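Probable 3-hydroxybutyryl-CoA dehydrogenase (Escherichia coli, PDB 3MOG) catalyses the NAD-dependent oxidation of 3-hydroxyadipyl-CoA to 3-oxoadipyl-CoA in the degradation of phenylacetate, working as a homotrimer. Local coordinates at residues Leu115-Thr120 and Arg137-His142; Leu152-Ser157 and Phe189-Val194. All coordinates share one frame; numbering follows the deposited sequence.

Contacts 1 and 2 follow one another along the chain, contact 1 closing before contact 2 opens, and they lie about 12 Å apart, centre to centre. Contact 1 joins strands 115-118 and 138-143 of the large mixed sheet of the NAD-binding domain. Strand 152-157, next in that sheet, runs antiparallel to 138-143 and carries contact 2 to residues 189-194, in the part of the chain assigned to the C-terminal domain family. Gly140 N probably bonds to Val156 O, 2.8 Å away, and His142 ND1 to Glu154 OE1, 2.7 Å away. A His-Glu pair of this kind is the catalytic dyad of 3-hydroxyacyl-CoA dehydrogenases; His142 and Glu154 probably correspond to it, placed between the sheet and these helices.

Contact 1. Residues Leu115-Thr120 and Arg137-His142; sequences LLTTNT and RVAGLH
Leu116, Thr117 and Thr118 pair in parallel with Val138, Ala139 and Gly140, the axes of the two short strands approaching to 4.5 Å and splayed by 46°. Four backbone bonds make the ladder: Leu116 N to Arg137 O, almost straight, at 2.9 Å, then Ala139 N to Leu116 O, Thr118 N to Ala139 O at 3.3 Å, and Leu141 N to Thr118 O. This is a beta-alpha-beta unit of the Rossmann-type domain, with helix 125-128 in the connection.

At the start of the ladder, Leu116 and Arg137 run side by side. Leu116 CD1 sits over the centre of one guanidinium face, 3.7 Å from Arg137 CZ. With Arg137 CG between the backbone N and the carbonyl carbon (chi1 43°), a bend at chi2 (71°) brings the chain alongside the leucine, while Asn134 O takes its NE and Thr114 O its NH1. Val138 shares this face of the sheet with Leu116, and both meet Phe103 of helix 96-109.

On the other face, Thr117 crosses Leu141 obliquely, its OG1 3.9 Å from Leu141 CB; that hydroxyl bonds to Val88 O on the next strand. Thr117 and Ala139 both touch Leu169 of helix 163-175. Where strand 115-118 ends, Thr118 OG1 accepts Thr120 N at 3.1 Å in an ST turn and is also bonded to Glu90. Asn119 O then comes up to the edge of the His142 ring, 3.2 Å from CD2 and near the ring plane, while Asn119 OD1 takes Phe143 N and His142 ND1 is turned to the Glu154 carboxylate.

Chemically, the guanidinium gives one face to a leucine methyl while backbone carbonyls take the N-H groups of NE and NH1, and the imidazole is bordered by a carbonyl oxygen and a carboxylate, which together would restrain its rotation.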
loop_
_atom_site.group_PDB
_atom_site.type_symbol
_atom_site.label_atom_id
_atom_site.label_comp_id
_atom_site.label_asym_id
_atom_site.label_seq_id
_atom_site.Cartn_x
_atom_site.Cartn_y
_atom_site.Cartn_z
ATOM N N LEU C 115 -18.496 32.425 -14.569
ATOM C CA LEU C 115 -17.545 31.323 -14.409
ATOM C C LEU C 115 -16.800 31.481 -13.088
ATOM O O LEU C 115 -16.317 32.563 -12.759
ATOM C CB LEU C 115 -16.575 31.284 -15.592
ATOM C CG LEU C 115 -17.166 31.540 -16.995
ATOM C CD1 LEU C 115 -16.069 31.597 -18.043
ATOM C CD2 LEU C 115 -18.224 30.511 -17.395
ATOM N N LEU C 116 -16.756 30.407 -12.312
ATOM C CA LEU C 116 -16.150 30.436 -10.991
ATOM C C LEU C 116 -14.977 29.482 -10.968
ATOM O O LEU C 116 -15.143 28.270 -10.955
ATOM C CB LEU C 116 -17.166 30.056 -9.907
ATOM C CG LEU C 116 -18.387 30.940 -9.658
ATOM C CD1 LEU C 116 -19.212 30.386 -8.485
ATOM C CD2 LEU C 116 -17.970 32.377 -9.413
ATOM N N THR C 117 -13.773 30.020 -10.989
ATOM C CA THR C 117 -12.637 29.145 -11.121
ATOM C C THR C 117 -11.682 29.263 -9.962
ATOM O O THR C 117 -11.700 30.250 -9.216
ATOM C CB THR C 117 -11.892 29.378 -12.441
ATOM O OG1 THR C 117 -11.300 30.677 -12.434
ATOM C CG2 THR C 117 -12.840 29.270 -13.622
ATOM N N THR C 118 -10.854 28.239 -9.807
ATOM C CA THR C 118 -9.815 28.257 -8.795
ATOM C C THR C 118 -8.458 27.908 -9.400
ATOM O O THR C 118 -8.368 27.109 -10.342
ATOM C CB THR C 118 -10.154 27.319 -7.608
ATOM O OG1 THR C 118 -9.040 27.256 -6.709
ATOM C CG2 THR C 118 -10.482 25.950 -8.087
ATOM N N ASN C 119 -7.419 28.535 -8.857
ATOM C CA ASN C 119 -6.037 28.302 -9.267
ATOM C C ASN C 119 -5.443 27.101 -8.541
ATOM O O ASN C 119 -4.282 26.789 -8.731
ATOM C CB ASN C 119 -5.181 29.565 -9.004
ATOM C CG ASN C 119 -3.699 29.379 -9.382
ATOM O OD1 ASN C 119 -3.370 28.874 -10.454
ATOM N ND2 ASN C 119 -2.807 29.771 -8.483
ATOM N N THR C 120 -6.231 26.426 -7.706
ATOM C CA THR C 120 -5.665 25.374 -6.848
ATOM C C THR C 120 -4.962 24.250 -7.608
ATOM O O THR C 120 -5.368 23.898 -8.718
ATOM C CB THR C 120 -6.693 24.752 -5.878
ATOM O OG1 THR C 120 -5.988 23.973 -4.907
ATOM C CG2 THR C 120 -7.696 23.863 -6.593
ATOM N N ARG C 137 -20.568 25.698 -13.868
ATOM C CA ARG C 137 -19.696 26.810 -14.243
ATOM C C ARG C 137 -18.508 26.924 -13.300
ATOM O O ARG C 137 -17.778 27.907 -13.333
ATOM C CB ARG C 137 -20.458 28.148 -14.396
ATOM C CG ARG C 137 -21.509 28.462 -13.330
ATOM C CD ARG C 137 -20.878 28.784 -11.994
ATOM N NE ARG C 137 -21.847 28.809 -10.905
ATOM C CZ ARG C 137 -22.386 29.919 -10.410
ATOM N NH1 ARG C 137 -22.051 31.107 -10.908
ATOM N NH2 ARG C 137 -23.253 29.837 -9.409
ATOM N N VAL C 138 -18.348 25.921 -12.441
ATOM C CA VAL C 138 -17.148 25.781 -11.626
ATOM C C VAL C 138 -16.125 24.939 -12.401
ATOM O O VAL C 138 -16.486 23.947 -13.031
ATOM C CB VAL C 138 -17.448 25.141 -10.257
ATOM C CG1 VAL C 138 -16.262 25.273 -9.319
ATOM C CG2 VAL C 138 -18.676 25.774 -9.627
ATOM N N ALA C 139 -14.864 25.366 -12.364
ATOM C CA ALA C 139 -13.779 24.724 -13.101
ATOM C C ALA C 139 -12.456 25.141 -12.487
ATOM O O ALA C 139 -12.410 26.049 -11.680
ATOM C CB ALA C 139 -13.819 25.121 -14.581
ATOM N N GLY C 140 -11.376 24.471 -12.870
ATOM C CA GLY C 140 -10.045 24.867 -12.426
ATOM C C GLY C 140 -9.378 25.649 -13.526
ATOM O O GLY C 140 -9.512 25.314 -14.698
ATOM N N LEU C 141 -8.682 26.709 -13.152
ATOM C CA LEU C 141 -7.879 27.460 -14.095
ATOM C C LEU C 141 -6.510 27.590 -13.449
ATOM O O LEU C 141 -6.254 28.504 -12.665
ATOM C CB LEU C 141 -8.533 28.820 -14.400
ATOM C CG LEU C 141 -8.254 29.494 -15.747
ATOM C CD1 LEU C 141 -8.729 28.635 -16.891
ATOM C CD2 LEU C 141 -8.909 30.872 -15.822
ATOM N N HIS C 142 -5.641 26.635 -13.758
ATOM C CA HIS C 142 -4.409 26.450 -13.009
ATOM C C HIS C 142 -3.189 27.041 -13.706
ATOM O O HIS C 142 -2.687 26.459 -14.660
ATOM C CB HIS C 142 -4.205 24.956 -12.729
ATOM C CG HIS C 142 -2.958 24.644 -11.968
ATOM N ND1 HIS C 142 -2.109 23.615 -12.320
ATOM C CD2 HIS C 142 -2.411 25.228 -10.874
ATOM C CE1 HIS C 142 -1.094 23.578 -11.472
ATOM N NE2 HIS C 142 -1.250 24.551 -10.589
#

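Contact 2. Residues Leu152-Ser157 and Phe189-Val194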
loop_
_atom_site.group_PDB
_atom_site.type_symbol
_atom_site.label_atom_id
_atom_site.label_comp_id
_atom_site.label_asym_id
_atom_site.label_seq_id
_atom_site.Cartn_x
_atom_site.Cartn_y
_atom_site.Cartn_z
ATOM N N LEU C 152 1.802 28.018 -19.651
ATOM C CA LEU C 152 0.825 26.943 -19.511
ATOM C C LEU C 152 -0.304 27.289 -18.541
ATOM O O LEU C 152 -0.060 27.859 -17.493
ATOM C CB LEU C 152 1.511 25.632 -19.079
ATOM C CG LEU C 152 0.636 24.381 -19.250
ATOM C CD1 LEU C 152 0.670 23.839 -20.712
ATOM C CD2 LEU C 152 1.038 23.317 -18.257
ATOM N N VAL C 153 -1.538 26.944 -18.902
ATOM C CA VAL C 153 -2.591 26.787 -17.893
ATOM C C VAL C 153 -3.343 25.463 -18.074
ATOM O O VAL C 153 -3.609 25.047 -19.194
ATOM C CB VAL C 153 -3.525 28.055 -17.699
ATOM C CG1 VAL C 153 -3.488 28.954 -18.859
ATOM C CG2 VAL C 153 -4.970 27.685 -17.307
ATOM N N GLU C 154 -3.626 24.790 -16.966
ATOM C CA GLU C 154 -4.418 23.576 -16.977
ATOM C C GLU C 154 -5.867 23.954 -16.699
ATOM O O GLU C 154 -6.172 24.553 -15.661
ATOM C CB GLU C 154 -3.886 22.599 -15.922
ATOM C CG GLU C 154 -2.493 22.073 -16.220
ATOM C CD GLU C 154 -1.967 21.121 -15.149
ATOM O OE1 GLU C 154 -1.810 21.554 -13.986
ATOM O OE2 GLU C 154 -1.692 19.944 -15.478
ATOM N N VAL C 155 -6.744 23.647 -17.650
ATOM C CA VAL C 155 -8.167 23.934 -17.529
ATOM C C VAL C 155 -8.844 22.671 -17.010
ATOM O O VAL C 155 -8.941 21.670 -17.710
ATOM C CB VAL C 155 -8.799 24.348 -18.879
ATOM C CG1 VAL C 155 -10.308 24.549 -18.721
ATOM C CG2 VAL C 155 -8.148 25.612 -19.435
ATOM N N VAL C 156 -9.290 22.704 -15.768
ATOM C CA VAL C 156 -9.620 21.458 -15.085
ATOM C C VAL C 156 -11.111 21.253 -14.924
ATOM O O VAL C 156 -11.791 22.074 -14.293
ATOM C CB VAL C 156 -8.951 21.393 -13.707
ATOM C CG1 VAL C 156 -8.994 19.981 -13.174
ATOM C CG2 VAL C 156 -7.536 21.872 -13.798
ATOM N N SER C 157 -11.624 20.168 -15.499
ATOM C CA SER C 157 -13.037 19.821 -15.328
ATOM C C SER C 157 -13.265 19.015 -14.057
ATOM O O SER C 157 -12.612 17.990 -13.811
ATOM C CB SER C 157 -13.581 19.048 -16.521
ATOM O OG SER C 157 -13.522 19.809 -17.718
ATOM N N PHE C 189 -3.238 16.636 -11.446
ATOM C CA PHE C 189 -3.640 16.999 -12.820
ATOM C C PHE C 189 -2.784 16.286 -13.892
ATOM O O PHE C 189 -2.762 15.051 -13.933
ATOM C CB PHE C 189 -3.715 18.524 -13.002
ATOM C CG PHE C 189 -4.576 19.239 -11.960
ATOM C CD1 PHE C 189 -5.702 18.622 -11.394
ATOM C CD2 PHE C 189 -4.273 20.544 -11.582
ATOM C CE1 PHE C 189 -6.483 19.278 -10.454
ATOM C CE2 PHE C 189 -5.051 21.215 -10.644
ATOM C CZ PHE C 189 -6.157 20.583 -10.077
ATOM N N ILE C 190 -2.101 17.039 -14.754
ATOM C CA ILE C 190 -1.092 16.448 -15.650
ATOM C C ILE C 190 0.306 16.672 -15.078
ATOM O O ILE C 190 1.014 15.715 -14.745
ATOM C CB ILE C 190 -1.116 17.036 -17.075
ATOM C CG1 ILE C 190 -2.487 16.930 -17.723
ATOM C CG2 ILE C 190 -0.090 16.338 -17.976
ATOM C CD1 ILE C 190 -2.573 17.837 -18.958
ATOM N N VAL C 191 0.690 17.941 -14.957
ATOM C CA VAL C 191 2.067 18.317 -14.628
ATOM C C VAL C 191 2.573 17.761 -13.289
ATOM O O VAL C 191 3.606 17.117 -13.252
ATOM C CB VAL C 191 2.288 19.863 -14.682
ATOM C CG1 VAL C 191 3.731 20.190 -14.348
ATOM C CG2 VAL C 191 1.925 20.419 -16.048
ATOM N N ASN C 192 1.849 17.990 -12.203
ATOM C CA ASN C 192 2.288 17.500 -10.882
ATOM C C ASN C 192 2.288 15.976 -10.784
ATOM O O ASN C 192 3.010 15.410 -9.982
ATOM C CB ASN C 192 1.417 18.071 -9.753
ATOM C CG ASN C 192 1.861 19.442 -9.284
ATOM O OD1 ASN C 192 2.978 19.880 -9.540
ATOM N ND2 ASN C 192 0.977 20.121 -8.561
ATOM N N ARG C 193 1.464 15.324 -11.596
ATOM C CA ARG C 193 1.400 13.867 -11.626
ATOM C C ARG C 193 2.533 13.257 -12.449
ATOM O O ARG C 193 3.232 12.372 -11.973
ATOM C CB ARG C 193 0.042 13.410 -12.171
ATOM C CG ARG C 193 -0.136 11.906 -12.237
ATOM C CD ARG C 193 -1.033 11.548 -13.390
ATOM N NE ARG C 193 -1.372 10.131 -13.454
ATOM C CZ ARG C 193 -2.612 9.656 -13.409
ATOM N NH1 ARG C 193 -3.626 10.483 -13.244
ATOM N NH2 ARG C 193 -2.836 8.349 -13.487
ATOM N N VAL C 194 2.715 13.740 -13.676
ATOM C CA VAL C 194 3.693 13.159 -14.609
ATOM C C VAL C 194 5.140 13.491 -14.228
ATOM O O VAL C 194 6.029 12.681 -14.452
ATOM C CB VAL C 194 3.360 13.545 -16.085
ATOM C CG1 VAL C 194 4.399 13.028 -17.088
ATOM C CG2 VAL C 194 1.985 13.042 -16.439
HETATM O O HOH W 1 -0.647 19.905 -12.223
#
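Glu154 OE2 receives two successive backbone N-H groups, those of Ile190 at 3.0 Å and Val191 at 3.2 Å. The contact thus ties a strand of the Rossmann-type sheet to the helical region that follows the sheet. Both donors reach the syn side of OE2 but from opposite faces of the carboxylate plane, the one from Val191 being the straighter (170° against 149°). The glutamate gets there because its chain stays extended beyond CG, chi2 179°, and carries the carboxylate across from the strand. Held from both faces, OE2 has two donors, which limits the turning of the carboxylate.

Apolar groups close round the acid. On one flank Val156 crosses the Phe189 side chain at about a right angle: its CG2 lies 4.0 Å from the centroid of the Phe189 ring, practically on the ring normal, a CH-pi contact, while its CG1 touches the rim at CE1. Glu154 OE1 comes to the edge of the same ring, near its plane, 3.6 Å from Phe189 CD2. On the other flank Leu152 CD2 and Val191 CG2 meet tip to tip at 3.8 Å. Leu152, Glu154 and Val156, every second residue of the strand, therefore make up its whole side of the contact.

Farther out, Phe189 and Ile190 rest on Cys183 of strand 179-184, and Ile190 and Val191 on Ala418 of helix 412-422, with Leu421 of that helix against Leu152. Phe144 lies on Leu152 and Glu154. Val194 N bonds back to Ile190 O, so Ile190, a donor to OE2, also accepts a bond within the helical turn. Glu154 OE1, already bonded to His142 ND1, accepts a hydrogen from a water at 2.7 Å, whose oxygen in turn takes the N-H of Asn192, 3.1 Å from its N.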